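Side-chain contacts in hydratase ChsH2 (PDB 4W78), which probably takes part, as one half of a MaoC-like enoyl-CoA hydratase built with ChsH1, in hydrating an enoyl-CoA intermediate of cholesterol breakdown in Mycobacterium tuberculosis: residues His35-Asp38 with Lys39-Gln43; Thr56-Val59 with Gln60-Val63. All blocks are in the same frame, centred on the assembly; numbering follows the deposited sequence.

Both contacts are local and helical, and they come in series along the chain: interaction 1 runs from just before the short helix 37-42 to just past its end, and interaction 2 lies within the next helix, 52-67. Their centres are about 26 Å apart and their nearest atoms about 15 Å, without touching. Interaction 2 sits near the middle of the chain, its helix packed against the antiparallel sheet in the hot-dog arrangement of MaoC-like hydratases. Interaction 1 stands at the periphery, about 22 Å from the chain centre, where it faces mainly a second copy of ChsH2 but touches ChsH1 at Gln43. The 56-63 stretch has its partners in the assembly on ChsH1.

Interaction 1: residues His35-Asp38 with Lys39-Gln43; sequences HDRD and KAVAQ
The carboxylate of Asp36 lies across the start of the side chain of Lys39, three residues on, and caps the helix 37-42 as its N-cap. With CG anti to the backbone N (chi1 -179°), the Asp36 carboxylate swings over the first turn, and its OD1 accepts from Lys39 N at 3.2 Å. The N-H comes from above the carboxylate plane, 75° out of it. Asp36 OD2 rests instead on the aliphatic part of the lysine, 3.3 Å from Lys39 CG. Lys39 bends at chi2 (-67°) and carries its ammonium away, NZ ending 6.1 Å from Asp36 OD2, so the two charges do not touch.

Arg37 and Val41, four residues apart, run side by side in the same direction, with Arg37 CG 4.2 Å from Val41 CG2. The same methyl covers Arg37 O at 3.3 Å, next to the nearly straight bond that this carbonyl accepts from Val41 N at 2.9 Å. Beyond its methylenes Arg37 leaves the valine: its guanidinium forms salt bridges to Asp47 and to Asp38 of the second ChsH2 subunit. The N-H of Ala40, a small and buried residue, donates to Asp36 O (N to O 3.1 Å).

Aspartate suits the N-cap because its short side chain can accept from an N-H of the first turn; its negative charge would also interact favourably with the positive end of the helix dipole.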
loop_
_atom_site.group_PDB
_atom_site.type_symbol
_atom_site.label_atom_id
_atom_site.label_comp_id
_atom_site.label_asym_id
_atom_site.label_seq_id
_atom_site.Cartn_x
_atom_site.Cartn_y
_atom_site.Cartn_z
ATOM N N HIS F 35 0.048 -4.256 11.095
ATOM C CA HIS F 35 -0.518 -5.166 10.099
ATOM C C HIS F 35 -0.267 -6.648 10.385
ATOM O O HIS F 35 -0.819 -7.511 9.708
ATOM C CB HIS F 35 0.008 -4.833 8.706
ATOM C CG HIS F 35 1.484 -5.040 8.570
ATOM N ND1 HIS F 35 2.384 -4.001 8.670
ATOM C CD2 HIS F 35 2.218 -6.162 8.373
ATOM C CE1 HIS F 35 3.610 -4.477 8.536
ATOM N NE2 HIS F 35 3.538 -5.785 8.360
ATOM N N ASP F 36 0.569 -6.951 11.375
ATOM C CA ASP F 36 0.896 -8.327 11.710
ATOM C C ASP F 36 0.406 -8.575 13.136
ATOM O O ASP F 36 1.039 -8.152 14.100
ATOM C CB ASP F 36 2.423 -8.507 11.611
ATOM C CG ASP F 36 2.894 -9.924 11.912
ATOM O OD1 ASP F 36 2.172 -10.696 12.577
ATOM O OD2 ASP F 36 4.026 -10.268 11.491
ATOM N N ARG F 37 -0.722 -9.268 13.270
ATOM C CA ARG F 37 -1.292 -9.529 14.584
ATOM C C ARG F 37 -0.304 -10.253 15.502
ATOM O O ARG F 37 -0.207 -9.952 16.691
ATOM C CB ARG F 37 -2.583 -10.335 14.443
ATOM C CG ARG F 37 -3.068 -10.965 15.743
ATOM C CD ARG F 37 -4.345 -11.755 15.506
ATOM N NE ARG F 37 -5.473 -10.861 15.255
ATOM C CZ ARG F 37 -6.634 -11.241 14.726
ATOM N NH1 ARG F 37 -6.836 -12.492 14.342
ATOM N NH2 ARG F 37 -7.592 -10.342 14.544
ATOM N N ASP F 38 0.439 -11.201 14.945
ATOM C CA ASP F 38 1.350 -12.004 15.764
ATOM C C ASP F 38 2.449 -11.135 16.372
ATOM O O ASP F 38 2.834 -11.340 17.530
ATOM C CB ASP F 38 1.924 -13.163 14.954
ATOM C CG ASP F 38 0.854 -14.125 14.473
ATOM O OD1 ASP F 38 -0.223 -14.195 15.113
ATOM O OD2 ASP F 38 1.080 -14.812 13.452
ATOM N N LYS F 39 2.927 -10.147 15.616
ATOM C CA LYS F 39 3.928 -9.215 16.147
ATOM C C LYS F 39 3.365 -8.241 17.184
ATOM O O LYS F 39 4.063 -7.889 18.140
ATOM C CB LYS F 39 4.652 -8.465 15.016
ATOM C CG LYS F 39 5.604 -9.376 14.243
ATOM C CD LYS F 39 6.789 -9.824 15.102
ATOM C CE LYS F 39 7.736 -10.688 14.286
ATOM N NZ LYS F 39 8.889 -11.182 15.086
ATOM N N ALA F 40 2.129 -7.780 17.000
ATOM C CA ALA F 40 1.484 -6.958 18.024
ATOM C C ALA F 40 1.354 -7.751 19.315
ATOM O O ALA F 40 1.717 -7.283 20.399
ATOM C CB ALA F 40 0.101 -6.460 17.538
ATOM N N VAL F 41 0.866 -8.982 19.193
ATOM C CA VAL F 41 0.699 -9.841 20.356
ATOM C C VAL F 41 2.035 -10.136 21.063
ATOM O O VAL F 41 2.095 -10.217 22.293
ATOM C CB VAL F 41 -0.038 -11.132 19.956
ATOM C CG1 VAL F 41 0.035 -12.167 21.061
ATOM C CG2 VAL F 41 -1.491 -10.801 19.612
ATOM N N ALA F 42 3.101 -10.268 20.273
ATOM C CA ALA F 42 4.430 -10.534 20.827
ATOM C C ALA F 42 4.933 -9.407 21.728
ATOM O O ALA F 42 5.757 -9.646 22.616
ATOM C CB ALA F 42 5.428 -10.809 19.711
ATOM N N GLN F 43 4.429 -8.192 21.520
ATOM C CA GLN F 43 4.777 -7.094 22.424
ATOM C C GLN F 43 3.729 -6.823 23.501
ATOM O O GLN F 43 3.845 -5.857 24.258
ATOM C CB GLN F 43 5.138 -5.805 21.665
ATOM C CG GLN F 43 3.974 -5.066 21.014
ATOM C CD GLN F 43 4.364 -3.641 20.610
ATOM O OE1 GLN F 43 5.507 -3.381 20.230
ATOM N NE2 GLN F 43 3.418 -2.710 20.719
#

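Interaction 2: residues Thr56-Val59 with Gln60-Val63; sequences TGLV and QRYV
Thr56 to Val63 form two turns of helix 52-67, the long helix packed on the antiparallel sheet of the hot-dog fold. Backbone bonds join the turns in regular i to i+4 order: Gln60 N to Thr56 O, Arg61 N to Gly57 O, Tyr62 N to Leu58 O at 2.8 Å, and Val63 N to Val59 O.

Carbon-to-carbonyl contacts accompany these bonds. Tyr62 CB sits 3.3 Å from Leu58 O, and Val63 CG2, anti to its own carbonyl carbon, comes within 3.4 Å of Val59 O.

Nonpolar packing faces the sheet. The branched side chains of Val59 and Val63 suit the buried face, where both pack on strand 116-125. Tyr62 sends its ring away from the helix onto Leu8 and Leu11, and its hydroxyl bonds to Pro9 O.

Polar ends reach outward to ChsH1. Arg61 is extended from CG to NE; its NH1 lies 4.5 Å from Leu58 CD2, a loose contact, and hydrogen-bonds to Ile39 O of the ChsH1 chain. Gln60 OE1 accepts from Ala65 N of that chain.

A water closes the polar set: besides taking Arg61 N, Gly57 O receives this water at 3.0 Å, and the water accepts from Gln60 NE2 at 2.7 Å.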
loop_
_atom_site.group_PDB
_atom_site.type_symbol
_atom_site.label_atom_id
_atom_site.label_comp_id
_atom_site.label_asym_id
_atom_site.label_seq_id
_atom_site.Cartn_x
_atom_site.Cartn_y
_atom_site.Cartn_z
ATOM N N THR F 56 -3.006 11.462 13.258
ATOM C CA THR F 56 -2.825 12.849 12.830
ATOM C C THR F 56 -3.693 13.156 11.590
ATOM O O THR F 56 -4.363 14.208 11.515
ATOM C CB THR F 56 -1.353 13.132 12.510
ATOM O OG1 THR F 56 -0.546 12.803 13.653
ATOM C CG2 THR F 56 -1.153 14.603 12.161
ATOM N N GLY F 57 -3.698 12.246 10.619
ATOM C CA GLY F 57 -4.463 12.433 9.398
ATOM C C GLY F 57 -5.952 12.459 9.671
ATOM O O GLY F 57 -6.680 13.242 9.055
ATOM N N LEU F 58 -6.411 11.593 10.574
ATOM C CA LEU F 58 -7.836 11.536 10.917
ATOM C C LEU F 58 -8.284 12.790 11.671
ATOM O O LEU F 58 -9.390 13.304 11.428
ATOM C CB LEU F 58 -8.147 10.285 11.738
ATOM C CG LEU F 58 -8.040 8.988 10.942
ATOM C CD1 LEU F 58 -8.203 7.801 11.886
ATOM C CD2 LEU F 58 -9.082 8.951 9.835
ATOM N N VAL F 59 -7.457 13.285 12.590
ATOM C CA VAL F 59 -7.780 14.540 13.282
ATOM C C VAL F 59 -7.900 15.688 12.274
ATOM O O VAL F 59 -8.835 16.515 12.352
ATOM C CB VAL F 59 -6.729 14.861 14.365
ATOM C CG1 VAL F 59 -6.846 16.302 14.835
ATOM C CG2 VAL F 59 -6.859 13.887 15.541
ATOM N N GLN F 60 -6.968 15.746 11.327
ATOM C CA GLN F 60 -7.038 16.723 10.239
ATOM C C GLN F 60 -8.335 16.603 9.465
ATOM O O GLN F 60 -9.034 17.613 9.257
ATOM C CB GLN F 60 -5.850 16.529 9.295
ATOM C CG GLN F 60 -5.747 17.581 8.208
ATOM C CD GLN F 60 -4.544 17.344 7.346
ATOM O OE1 GLN F 60 -3.497 17.951 7.544
ATOM N NE2 GLN F 60 -4.681 16.445 6.396
ATOM N N ARG F 61 -8.651 15.394 9.010
ATOM C CA ARG F 61 -9.879 15.139 8.247
ATOM C C ARG F 61 -11.114 15.561 9.029
ATOM O O ARG F 61 -12.016 16.215 8.491
ATOM C CB ARG F 61 -9.993 13.652 7.934
ATOM C CG ARG F 61 -11.343 13.300 7.351
ATOM C CD ARG F 61 -11.554 11.809 7.304
ATOM N NE ARG F 61 -12.973 11.532 7.125
ATOM C CZ ARG F 61 -13.496 10.316 7.106
ATOM N NH1 ARG F 61 -12.709 9.252 7.245
ATOM N NH2 ARG F 61 -14.804 10.166 6.947
ATOM N N TYR F 62 -11.152 15.179 10.299
ATOM C CA TYR F 62 -12.308 15.487 11.138
ATOM C C TYR F 62 -12.575 17.003 11.195
ATOM O O TYR F 62 -13.720 17.465 11.040
ATOM C CB TYR F 62 -12.074 14.904 12.535
ATOM C CG TYR F 62 -13.217 15.179 13.466
ATOM C CD1 TYR F 62 -14.468 14.638 13.217
ATOM C CD2 TYR F 62 -13.060 16.001 14.571
ATOM C CE1 TYR F 62 -15.540 14.903 14.059
ATOM C CE2 TYR F 62 -14.133 16.273 15.422
ATOM C CZ TYR F 62 -15.365 15.714 15.157
ATOM O OH TYR F 62 -16.440 15.970 15.986
ATOM N N VAL F 63 -11.514 17.781 11.392
ATOM C CA VAL F 63 -11.641 19.234 11.466
ATOM C C VAL F 63 -12.025 19.854 10.121
ATOM O O VAL F 63 -12.890 20.732 10.067
ATOM C CB VAL F 63 -10.351 19.890 12.031
ATOM C CG1 VAL F 63 -10.426 21.414 11.935
ATOM C CG2 VAL F 63 -10.173 19.488 13.459
HETATM O O HOH W 1 -6.659 14.657 6.420
#